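PDB 3SKV: SsfX3 from Streptomyces sp. SF2575, which probably transfers a salicylyl group onto a tetracycline intermediate, as a GDSL/SGNH-family acyltransferase of an antibiotic biosynthetic pathway. Local coordinates for residues Tyr100-Pro105 / Val133-Asp138; Ala119-Leu124 / Trp158-Leu163; Pro186-Tyr191 / Leu247-Val252; Ile240-Ala245 / Arg278-Leu283. The protein carries 1 engineered substitution. All coordinates share one frame; numbering follows the deposited sequence.

Contact 1 (Tyr100-Pro105 / Val133-Asp138); sequences YEAVGP and VELKLD
Tyr100 meets the 133-138 segment with both its hydroxyl and a ring face, and here the packing is tight. The backbone N-H of Lys136 comes in at the ring edge, in the ring plane, and points almost straight at the oxygen (Lys136 N to Tyr100 OH 2.7 Å, 175° at the hydrogen). Leu135 CD2 sits over one face, 4.0 Å from the centroid of the Tyr100 ring and displaced toward CZ and CE2, in a CH-pi contact. Phe165 lies nearly parallel to the same ring, and Leu143 of strand 141-145 also touches it. Next along, Ala102 CB rests on Leu137 CD2 at 3.9 Å, while the Asp138 amide closes on the Ala102 carbonyl (N to O 2.8 Å).

The outer side is looser and wetter. One water accepts from Ala102 N and donates to Lys136 O; a second joins Tyr100 OH to Glu134 O. Asp138 turns OD1 back against Val103, 3.4 Å from its CG1, without a hydrogen bond there. The Lys136 chain bends away, and its NZ makes a weak bond to Leu137 O. Glu101 forms a salt bridge with Arg166. Residues 135-138 thus carry the chain from strand 128-134 of one antiparallel sheet toward strand 141-145, beside strand 96-103 in the other, a sheet-to-sheet passage in keeping with the jelly-roll beta sandwich of the N-terminal domain.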
# COMPACT_ATOMS: atom_id res chain seq x y z
N TYR A 100 2.15 -20.86 -6.42
CA TYR A 100 1.23 -19.74 -6.38
C TYR A 100 0.19 -19.74 -7.49
O TYR A 100 0.25 -20.52 -8.45
CB TYR A 100 2.06 -18.42 -6.46
CG TYR A 100 2.63 -18.15 -7.84
CD1 TYR A 100 3.82 -18.74 -8.25
CD2 TYR A 100 1.96 -17.33 -8.75
CE1 TYR A 100 4.34 -18.52 -9.53
CE2 TYR A 100 2.47 -17.10 -10.03
CZ TYR A 100 3.66 -17.70 -10.42
OH TYR A 100 4.17 -17.48 -11.69
N GLU A 101 -0.71 -18.77 -7.38
CA GLU A 101 -1.75 -18.46 -8.35
C GLU A 101 -1.95 -16.95 -8.24
O GLU A 101 -2.14 -16.44 -7.12
CB GLU A 101 -3.04 -19.23 -8.06
CG GLU A 101 -4.02 -19.14 -9.23
CD GLU A 101 -5.44 -19.61 -8.99
OE1 GLU A 101 -5.82 -19.82 -7.81
OE2 GLU A 101 -6.19 -19.76 -9.99
N ALA A 102 -1.81 -16.23 -9.37
CA ALA A 102 -1.98 -14.78 -9.42
C ALA A 102 -3.17 -14.43 -10.29
O ALA A 102 -3.22 -14.81 -11.47
CB ALA A 102 -0.71 -14.10 -9.91
N VAL A 103 -4.18 -13.79 -9.69
CA VAL A 103 -5.41 -13.44 -10.41
C VAL A 103 -5.49 -11.93 -10.62
O VAL A 103 -5.53 -11.16 -9.66
CB VAL A 103 -6.70 -13.99 -9.73
CG1 VAL A 103 -7.89 -13.83 -10.64
CG2 VAL A 103 -6.55 -15.45 -9.33
N GLY A 104 -5.53 -11.54 -11.89
CA GLY A 104 -5.66 -10.14 -12.28
C GLY A 104 -7.10 -9.69 -12.23
O GLY A 104 -8.01 -10.54 -12.19
N PRO A 105 -7.36 -8.35 -12.24
CA PRO A 105 -8.77 -7.87 -12.22
C PRO A 105 -9.54 -8.27 -13.48
O PRO A 105 -8.96 -8.28 -14.58
CB PRO A 105 -8.63 -6.35 -12.07
CG PRO A 105 -7.20 -6.10 -11.68
CD PRO A 105 -6.41 -7.22 -12.28
N VAL A 133 10.98 -11.21 -10.22
CA VAL A 133 10.45 -12.43 -10.85
C VAL A 133 9.19 -12.08 -11.63
O VAL A 133 8.29 -11.43 -11.10
CB VAL A 133 10.16 -13.52 -9.76
CG1 VAL A 133 9.76 -14.87 -10.37
CG2 VAL A 133 11.35 -13.70 -8.83
N GLU A 134 9.10 -12.55 -12.89
CA GLU A 134 7.91 -12.32 -13.72
C GLU A 134 6.93 -13.45 -13.43
O GLU A 134 7.29 -14.62 -13.57
CB GLU A 134 8.25 -12.26 -15.23
CG GLU A 134 9.15 -11.10 -15.61
CD GLU A 134 9.61 -11.11 -17.06
OE1 GLU A 134 10.39 -12.02 -17.43
OE2 GLU A 134 9.23 -10.18 -17.80
N LEU A 135 5.71 -13.10 -13.01
CA LEU A 135 4.69 -14.10 -12.66
C LEU A 135 3.80 -14.57 -13.82
O LEU A 135 3.47 -13.78 -14.72
CB LEU A 135 3.78 -13.54 -11.54
CG LEU A 135 4.41 -13.19 -10.19
CD1 LEU A 135 3.39 -12.55 -9.31
CD2 LEU A 135 4.95 -14.41 -9.49
N LYS A 136 3.35 -15.83 -13.73
CA LYS A 136 2.39 -16.42 -14.66
C LYS A 136 0.99 -16.12 -14.10
O LYS A 136 0.76 -16.30 -12.91
CB LYS A 136 2.63 -17.94 -14.80
CG LYS A 136 2.23 -18.45 -16.16
CD LYS A 136 1.56 -19.82 -16.12
CE LYS A 136 0.75 -20.12 -17.37
NZ LYS A 136 -0.43 -19.22 -17.54
N LEU A 137 0.07 -15.65 -14.94
CA LEU A 137 -1.29 -15.30 -14.50
C LEU A 137 -2.31 -16.41 -14.65
O LEU A 137 -2.20 -17.20 -15.59
CB LEU A 137 -1.81 -14.05 -15.25
CG LEU A 137 -1.15 -12.72 -14.94
CD1 LEU A 137 -2.02 -11.59 -15.42
CD2 LEU A 137 -0.88 -12.56 -13.45
N ASP A 138 -3.33 -16.40 -13.76
CA ASP A 138 -4.50 -17.29 -13.72
C ASP A 138 -4.16 -18.77 -13.93
O ASP A 138 -4.78 -19.47 -14.75
CB ASP A 138 -5.60 -16.80 -14.70
CG ASP A 138 -5.93 -15.31 -14.59
OD1 ASP A 138 -6.16 -14.83 -13.45
OD2 ASP A 138 -5.99 -14.64 -15.64
O HOH W 1 7.16 -17.22 -12.40
O HOH W 2 -0.89 -17.57 -11.58

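Contact 2 (Ala119-Leu124 / Trp158-Leu163); sequences ALLDVL and WLPTLL
With CG turned anti to its carbonyl carbon (chi1 -76°), Trp158 sets the pyrrole corner of its indole beside Leu124, whose two methyls meet it: CD1 lies 3.8 Å from Trp158 CD1, and CD2 lies next to NE1. Leu121 instead has CG anti to the backbone N (chi1 176°), and thereby runs alongside Leu159, pointing the same way, with CD2 3.8 Å from Leu159 CD2. Between these packings the backbones form one antiparallel hydrogen-bonded pair. Trp158 N gives to Asp122 O at 2.8 Å; Asp122 N answers to Trp158 O at 3.1 Å, in the carbonyl plane and on a lone pair. Both side chains leave the same face, their CB atoms 3.9 Å apart.

The pairing stops at Pro160, which has no N-H to offer. Its CB packs instead against Leu120 O at 3.4 Å, and a water donates to that oxygen while weakly accepting from Thr161 N. Farther on, Ala119 CB touches Leu163 CD2 at 3.6 Å.

The buried polar ends find partners outside: Asp122 accepts from Ser203, Ser205 and Thr132, Trp158 NE1 bonds Glu156, and Arg86 makes a cation-pi contact with the indole. Strand 120-125 is paired with 128-134 as well as with 153-158, helix 208-216 touches Trp158 and Leu124 through Arg214, and Phe165 of strand 164-172 packs on Leu121, Leu159 and Pro160.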
# COMPACT_ATOMS: atom_id res chain seq x y z
N ALA A 119 3.38 -8.56 -14.32
CA ALA A 119 3.18 -9.15 -12.99
C ALA A 119 4.53 -9.50 -12.36
O ALA A 119 5.17 -10.49 -12.73
CB ALA A 119 2.30 -10.38 -13.10
N LEU A 120 5.00 -8.63 -11.45
CA LEU A 120 6.30 -8.81 -10.79
C LEU A 120 6.18 -9.10 -9.31
O LEU A 120 5.25 -8.66 -8.65
CB LEU A 120 7.26 -7.62 -11.05
CG LEU A 120 7.54 -7.22 -12.53
CD1 LEU A 120 8.22 -5.87 -12.60
CD2 LEU A 120 8.36 -8.30 -13.29
N LEU A 121 7.15 -9.85 -8.80
CA LEU A 121 7.32 -10.27 -7.43
C LEU A 121 8.78 -9.93 -7.15
O LEU A 121 9.66 -10.28 -7.95
CB LEU A 121 7.05 -11.80 -7.35
CG LEU A 121 7.21 -12.66 -6.05
CD1 LEU A 121 8.54 -12.52 -5.36
CD2 LEU A 121 6.00 -12.66 -5.18
N ASP A 122 9.03 -9.22 -6.06
CA ASP A 122 10.39 -8.87 -5.68
C ASP A 122 10.86 -9.75 -4.56
O ASP A 122 10.09 -10.06 -3.65
CB ASP A 122 10.51 -7.40 -5.27
CG ASP A 122 10.58 -6.43 -6.44
OD1 ASP A 122 10.70 -6.90 -7.60
OD2 ASP A 122 10.54 -5.19 -6.20
N VAL A 123 12.13 -10.16 -4.65
CA VAL A 123 12.81 -10.95 -3.64
C VAL A 123 13.92 -10.05 -3.07
O VAL A 123 14.87 -9.68 -3.78
CB VAL A 123 13.35 -12.31 -4.18
CG1 VAL A 123 13.95 -13.15 -3.06
CG2 VAL A 123 12.25 -13.11 -4.90
N LEU A 124 13.77 -9.66 -1.80
CA LEU A 124 14.76 -8.86 -1.11
C LEU A 124 15.50 -9.76 -0.14
O LEU A 124 14.89 -10.62 0.50
CB LEU A 124 14.13 -7.68 -0.37
CG LEU A 124 14.03 -6.38 -1.15
CD1 LEU A 124 13.04 -6.48 -2.29
CD2 LEU A 124 13.64 -5.26 -0.25
N TRP A 158 8.10 -9.47 -1.75
CA TRP A 158 7.16 -8.38 -1.94
C TRP A 158 6.21 -8.79 -3.04
O TRP A 158 6.58 -8.86 -4.22
CB TRP A 158 7.89 -7.10 -2.33
CG TRP A 158 8.56 -6.47 -1.17
CD1 TRP A 158 9.69 -6.90 -0.54
CD2 TRP A 158 8.22 -5.21 -0.58
NE1 TRP A 158 10.04 -6.01 0.46
CE2 TRP A 158 9.16 -4.96 0.45
CE3 TRP A 158 7.18 -4.29 -0.79
CZ2 TRP A 158 9.09 -3.83 1.26
CZ3 TRP A 158 7.08 -3.21 0.05
CH2 TRP A 158 8.05 -2.96 1.04
N LEU A 159 5.01 -9.10 -2.63
CA LEU A 159 3.93 -9.61 -3.47
C LEU A 159 3.47 -8.58 -4.52
O LEU A 159 3.64 -7.38 -4.29
CB LEU A 159 2.77 -10.10 -2.57
CG LEU A 159 3.12 -11.15 -1.45
CD1 LEU A 159 1.85 -11.85 -0.97
CD2 LEU A 159 4.09 -12.23 -1.97
N PRO A 160 2.94 -9.04 -5.69
CA PRO A 160 2.49 -8.10 -6.73
C PRO A 160 1.45 -7.09 -6.28
O PRO A 160 0.60 -7.38 -5.44
CB PRO A 160 1.98 -9.03 -7.84
CG PRO A 160 1.63 -10.30 -7.13
CD PRO A 160 2.71 -10.44 -6.12
N THR A 161 1.53 -5.90 -6.86
CA THR A 161 0.75 -4.72 -6.53
C THR A 161 -0.68 -4.59 -7.06
O THR A 161 -1.52 -4.01 -6.36
CB THR A 161 1.57 -3.43 -6.72
OG1 THR A 161 2.20 -3.47 -8.00
CG2 THR A 161 2.64 -3.25 -5.64
N LEU A 162 -0.97 -5.07 -8.27
CA LEU A 162 -2.32 -4.91 -8.84
C LEU A 162 -3.04 -6.26 -9.07
O LEU A 162 -3.93 -6.36 -9.93
CB LEU A 162 -2.22 -4.09 -10.15
CG LEU A 162 -1.50 -2.73 -10.01
CD1 LEU A 162 -0.83 -2.30 -11.33
CD2 LEU A 162 -2.43 -1.67 -9.41
N LEU A 163 -2.66 -7.27 -8.28
CA LEU A 163 -3.12 -8.63 -8.42
C LEU A 163 -3.49 -9.26 -7.10
O LEU A 163 -2.91 -8.93 -6.06
CB LEU A 163 -1.91 -9.43 -8.94
CG LEU A 163 -1.74 -9.82 -10.42
CD1 LEU A 163 -2.02 -8.68 -11.37
CD2 LEU A 163 -0.33 -10.29 -10.65
O HOH W 3 3.70 -6.21 -9.48

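Contact 3 (Pro186-Tyr191 / Leu247-Val252); sequences PHWIHY and LISLRV
Ser249 OG joins two rings of the neighbouring strand: Trp188 NE1 donates to it at 2.8 Å, and His190 ND1 is hydrogen-bonded to it at the same 2.8 Å. Strands 187-191 and 247-252, 8° apart, are adjacent inner strands of the five-stranded parallel sheet of the GDSL/SGNH fold, 247-252 being the central one. The serine hydroxyl lies near the plane of each ring, at its edge. It gets there because OG stands between the backbone N and the carbonyl carbon (chi1 50°), while Trp188 and His190 both carry CG anti to the backbone N. Leu247 then covers the five-membered ring of Trp188, with CD1 3.7 Å from its centroid.

The backbone fixes this register. Ile189 and Tyr191 each give and accept one hydrogen bond, as in Tyr191 N to Ser249 O at 2.8 Å, so Trp188, His190, Leu247 and Ser249 share one face. On the other, Tyr191 CB meets Leu250 CD2 at 3.7 Å, and Ile240 of helix 234-242 packs against Ile189, Tyr191, Ile248 and Leu250.

Farther out, Asp193, in a Gly-Asp-Ser-Ile sequence that corresponds to the GDSL motif of the family, bonds His190 NE2 through OD2 and forms a salt bridge to Arg251 NE through OD1. Trp208 meets the His190 ring edge-to-face. Arg251, bent at chi3, leaves NH2 3.8 Å from His190 CE1, with guanidinium and imidazole planes 42° apart.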
# COMPACT_ATOMS: atom_id res chain seq x y z
N PRO A 186 8.48 0.08 13.71
CA PRO A 186 7.24 0.84 13.96
C PRO A 186 6.26 0.66 12.79
O PRO A 186 6.68 0.53 11.64
CB PRO A 186 7.72 2.29 14.08
CG PRO A 186 9.22 2.20 14.25
CD PRO A 186 9.65 0.98 13.54
N HIS A 187 4.97 0.64 13.10
CA HIS A 187 3.94 0.44 12.09
C HIS A 187 3.54 1.72 11.42
O HIS A 187 3.23 2.71 12.09
CB HIS A 187 2.70 -0.25 12.67
CG HIS A 187 2.96 -1.64 13.12
ND1 HIS A 187 2.84 -2.70 12.25
CD2 HIS A 187 3.35 -2.10 14.33
CE1 HIS A 187 3.16 -3.77 12.95
NE2 HIS A 187 3.46 -3.46 14.21
N TRP A 188 3.51 1.68 10.08
CA TRP A 188 3.05 2.81 9.30
C TRP A 188 1.84 2.45 8.47
O TRP A 188 1.95 1.65 7.53
CB TRP A 188 4.17 3.43 8.45
CG TRP A 188 3.68 4.53 7.54
CD1 TRP A 188 2.64 5.39 7.76
CD2 TRP A 188 4.20 4.85 6.24
NE1 TRP A 188 2.49 6.24 6.69
CE2 TRP A 188 3.45 5.94 5.74
CE3 TRP A 188 5.28 4.35 5.47
CZ2 TRP A 188 3.72 6.53 4.50
CZ3 TRP A 188 5.55 4.94 4.24
CH2 TRP A 188 4.76 6.01 3.76
N ILE A 189 0.68 3.05 8.81
CA ILE A 189 -0.57 2.88 8.08
C ILE A 189 -0.76 4.05 7.13
O ILE A 189 -0.75 5.21 7.56
CB ILE A 189 -1.82 2.70 8.99
CG1 ILE A 189 -1.63 1.58 10.03
CG2 ILE A 189 -3.09 2.47 8.11
CD1 ILE A 189 -2.89 1.31 10.90
N HIS A 190 -0.94 3.74 5.82
CA HIS A 190 -1.22 4.78 4.84
C HIS A 190 -2.60 4.51 4.21
O HIS A 190 -2.86 3.41 3.71
CB HIS A 190 -0.12 4.98 3.78
CG HIS A 190 -0.48 6.04 2.78
ND1 HIS A 190 -0.37 7.40 3.10
CD2 HIS A 190 -1.04 5.91 1.55
CE1 HIS A 190 -0.86 8.05 2.05
NE2 HIS A 190 -1.26 7.20 1.08
N TYR A 191 -3.48 5.52 4.26
CA TYR A 191 -4.82 5.44 3.68
C TYR A 191 -5.05 6.57 2.68
O TYR A 191 -4.64 7.69 2.90
CB TYR A 191 -5.88 5.49 4.81
CG TYR A 191 -7.31 5.60 4.32
CD1 TYR A 191 -8.02 4.47 3.94
CD2 TYR A 191 -7.94 6.84 4.22
CE1 TYR A 191 -9.32 4.58 3.43
CE2 TYR A 191 -9.24 6.95 3.74
CZ TYR A 191 -9.93 5.81 3.34
OH TYR A 191 -11.22 5.91 2.92
N LEU A 247 2.52 5.47 13.16
CA LEU A 247 2.40 6.60 12.22
C LEU A 247 1.22 6.31 11.31
O LEU A 247 1.15 5.22 10.73
CB LEU A 247 3.67 6.72 11.37
CG LEU A 247 4.06 8.05 10.70
CD1 LEU A 247 4.49 7.85 9.25
CD2 LEU A 247 3.05 9.19 10.91
N ILE A 248 0.28 7.26 11.21
CA ILE A 248 -0.88 7.15 10.34
C ILE A 248 -0.90 8.32 9.37
O ILE A 248 -0.80 9.46 9.79
CB ILE A 248 -2.21 7.03 11.14
CG1 ILE A 248 -2.18 5.82 12.09
CG2 ILE A 248 -3.45 6.99 10.18
CD1 ILE A 248 -3.13 5.88 13.28
N SER A 249 -1.05 8.04 8.07
CA SER A 249 -1.17 9.09 7.06
C SER A 249 -2.38 8.84 6.23
O SER A 249 -2.62 7.70 5.81
CB SER A 249 0.10 9.24 6.21
OG SER A 249 0.60 8.03 5.66
N LEU A 250 -3.20 9.89 6.06
CA LEU A 250 -4.45 9.89 5.31
C LEU A 250 -4.40 10.94 4.22
O LEU A 250 -4.20 12.11 4.54
CB LEU A 250 -5.66 10.22 6.24
CG LEU A 250 -5.74 9.55 7.64
CD1 LEU A 250 -6.83 10.16 8.45
CD2 LEU A 250 -5.97 8.03 7.54
N ARG A 251 -4.61 10.56 2.96
CA ARG A 251 -4.67 11.55 1.89
C ARG A 251 -6.00 11.47 1.21
O ARG A 251 -6.35 10.44 0.63
CB ARG A 251 -3.53 11.46 0.89
CG ARG A 251 -3.16 12.87 0.44
CD ARG A 251 -2.30 12.97 -0.79
NE ARG A 251 -1.48 11.79 -0.97
CZ ARG A 251 -0.29 11.60 -0.41
NH1 ARG A 251 0.25 12.55 0.34
NH2 ARG A 251 0.36 10.47 -0.59
N VAL A 252 -6.79 12.51 1.35
CA VAL A 252 -8.17 12.55 0.83
C VAL A 252 -8.52 13.87 0.17
O VAL A 252 -7.75 14.82 0.27
CB VAL A 252 -9.18 12.18 1.97
CG1 VAL A 252 -9.02 10.70 2.36
CG2 VAL A 252 -9.00 13.09 3.20

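Contact 4 (Ile240-Ala245 / Arg278-Leu283); sequences IRDLPA and RERHPL
Asp242 OD1 takes three N-H donors from two arginines, one on each side of the contact. Arg280 reaches it side-on with two nitrogens: NE, 3.1 Å from OD1, uses the anti lone pair, whereas NH2, 3.2 Å from OD1, comes from above the carboxylate plane. Arg241 NE supplies the third bond, 2.9 Å to Asp242 OD1, out of the carboxylate plane on the side opposite Arg280 NH2. The other oxygen is held too, Arg241 NH2 giving to Asp242 OD2 at 3.0 Å and nearly straight (173°). Surrounded in this way, the aspartate is probably kept ionised. A bend at chi3 (59°) turns the Arg241 guanidinium so that its remaining nitrogen also faces a carboxylate: NH1 donates to Glu279 OE1 at 3.0 Å, the two flat groups nearly coplanar. The two arginine stems touch as well, CG of Arg241 lying 3.4 Å from CG of Arg280.

This salt-bridge network joins the C-terminal end of helix 234-242 to the loop between helix 266-278 and strand 286-290, on one side of the alpha/beta SGNH domain. The His281 ring turns its NE2 edge toward the helix end. Its NE2 donates to Ile240 O at 3.1 Å, close to the ring plane, and Leu243 N reaches the same oxygen from the opposite face of the carbonyl. Ala245 CB covers one ring face, 4.1 Å from the His281 centroid. Arg278 NH1 donates to His281 O, and Arg278 NE forms a salt bridge with Asp327. At the outer margin a water donates to Asp242 O and weakly accepts from Arg280 NH2.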
# COMPACT_ATOMS: atom_id res chain seq x y z
N ILE A 240 -8.38 1.06 10.68
CA ILE A 240 -7.18 1.77 11.12
C ILE A 240 -7.08 1.75 12.65
O ILE A 240 -6.01 1.44 13.19
CB ILE A 240 -7.13 3.20 10.55
CG1 ILE A 240 -6.98 3.17 9.01
CG2 ILE A 240 -5.99 4.01 11.21
CD1 ILE A 240 -7.24 4.47 8.28
N ARG A 241 -8.19 2.07 13.34
CA ARG A 241 -8.30 2.09 14.79
C ARG A 241 -7.93 0.72 15.39
O ARG A 241 -7.27 0.67 16.44
CB ARG A 241 -9.75 2.44 15.17
CG ARG A 241 -10.02 2.47 16.66
CD ARG A 241 -11.48 2.34 17.03
NE ARG A 241 -12.03 1.09 16.53
CZ ARG A 241 -13.33 0.84 16.45
NH1 ARG A 241 -14.22 1.77 16.77
NH2 ARG A 241 -13.75 -0.33 15.99
N ASP A 242 -8.38 -0.38 14.73
CA ASP A 242 -8.16 -1.73 15.21
C ASP A 242 -6.83 -2.37 14.78
O ASP A 242 -6.52 -3.48 15.19
CB ASP A 242 -9.40 -2.60 14.90
CG ASP A 242 -10.71 -2.10 15.55
OD1 ASP A 242 -10.64 -1.50 16.65
OD2 ASP A 242 -11.79 -2.29 14.95
N LEU A 243 -6.02 -1.64 14.03
CA LEU A 243 -4.71 -2.07 13.53
C LEU A 243 -3.57 -1.46 14.38
O LEU A 243 -3.74 -0.34 14.85
CB LEU A 243 -4.59 -1.56 12.08
CG LEU A 243 -4.62 -2.55 10.90
CD1 LEU A 243 -5.21 -3.86 11.25
CD2 LEU A 243 -5.34 -1.97 9.73
N PRO A 244 -2.39 -2.13 14.57
CA PRO A 244 -1.29 -1.46 15.30
C PRO A 244 -0.72 -0.32 14.43
O PRO A 244 -0.63 -0.47 13.18
CB PRO A 244 -0.25 -2.57 15.52
CG PRO A 244 -0.51 -3.57 14.46
CD PRO A 244 -1.97 -3.46 14.05
N ALA A 245 -0.38 0.82 15.06
CA ALA A 245 0.13 1.96 14.30
C ALA A 245 0.97 2.88 15.13
O ALA A 245 0.58 3.30 16.23
CB ALA A 245 -1.02 2.75 13.70
N ARG A 278 -8.65 7.83 17.02
CA ARG A 278 -8.20 8.33 18.30
C ARG A 278 -8.70 7.53 19.50
O ARG A 278 -8.11 7.64 20.58
CB ARG A 278 -8.51 9.82 18.46
CG ARG A 278 -7.53 10.73 17.72
CD ARG A 278 -6.31 11.04 18.57
NE ARG A 278 -5.39 11.90 17.84
CZ ARG A 278 -4.24 11.52 17.29
NH1 ARG A 278 -3.83 10.26 17.39
NH2 ARG A 278 -3.48 12.40 16.64
N GLU A 279 -9.77 6.72 19.33
CA GLU A 279 -10.29 5.89 20.41
C GLU A 279 -9.21 4.89 20.86
O GLU A 279 -9.08 4.67 22.06
CB GLU A 279 -11.54 5.14 19.99
CG GLU A 279 -12.75 6.01 19.74
CD GLU A 279 -13.89 5.35 18.97
OE1 GLU A 279 -13.79 4.15 18.62
OE2 GLU A 279 -14.89 6.05 18.70
N ARG A 280 -8.43 4.32 19.90
CA ARG A 280 -7.38 3.33 20.16
C ARG A 280 -5.95 3.84 19.90
O ARG A 280 -5.00 3.23 20.38
CB ARG A 280 -7.67 1.97 19.49
CG ARG A 280 -9.10 1.46 19.72
CD ARG A 280 -9.20 0.07 20.29
NE ARG A 280 -9.20 -0.99 19.30
CZ ARG A 280 -8.57 -2.16 19.45
NH1 ARG A 280 -7.84 -2.39 20.53
NH2 ARG A 280 -8.65 -3.09 18.51
N HIS A 281 -5.79 4.97 19.18
CA HIS A 281 -4.51 5.62 18.92
C HIS A 281 -4.61 7.08 19.41
O HIS A 281 -4.72 7.99 18.60
CB HIS A 281 -4.14 5.56 17.42
CG HIS A 281 -4.12 4.18 16.85
ND1 HIS A 281 -3.26 3.21 17.34
CD2 HIS A 281 -4.88 3.65 15.87
CE1 HIS A 281 -3.52 2.12 16.64
NE2 HIS A 281 -4.48 2.34 15.74
N PRO A 282 -4.63 7.32 20.74
CA PRO A 282 -4.83 8.70 21.23
C PRO A 282 -3.68 9.68 21.00
O PRO A 282 -3.93 10.88 20.94
CB PRO A 282 -5.10 8.52 22.72
CG PRO A 282 -4.43 7.26 23.08
CD PRO A 282 -4.54 6.37 21.88
N LEU A 283 -2.45 9.18 20.91
CA LEU A 283 -1.24 10.02 20.78
C LEU A 283 -0.44 9.78 19.49
O LEU A 283 0.52 10.51 19.22
CB LEU A 283 -0.34 9.77 22.02
CG LEU A 283 -0.46 10.63 23.31
CD1 LEU A 283 -1.82 11.34 23.50
CD2 LEU A 283 -0.14 9.77 24.52
O HOH W 4 -7.53 -5.10 17.11

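How the contacts relate
Contacts 1 and 2 belong to the N-terminal domain and share a sheet: Leu135 N meets Ala119 O at 2.7 Å, and Leu135 CD1 packs on Pro160 CG. Contacts 3 and 4 lie in the alpha/beta part, where Ile189 CD1 rests on Leu243 CB and Ala245 CB. Within each pair one contact is buried, 2 and 3, and the other, 1 and 4, reaches the surface. Waters bridge the edge of contact 1 and charged pairs that of contact 4; contact 2 combines one antiparallel backbone pair with packing of leucines, Trp158 and Pro160, contact 3 regular strand pairing with buried polar rings. Contacts 2 and 3 do not touch, their nearest atoms being about 9 Å apart.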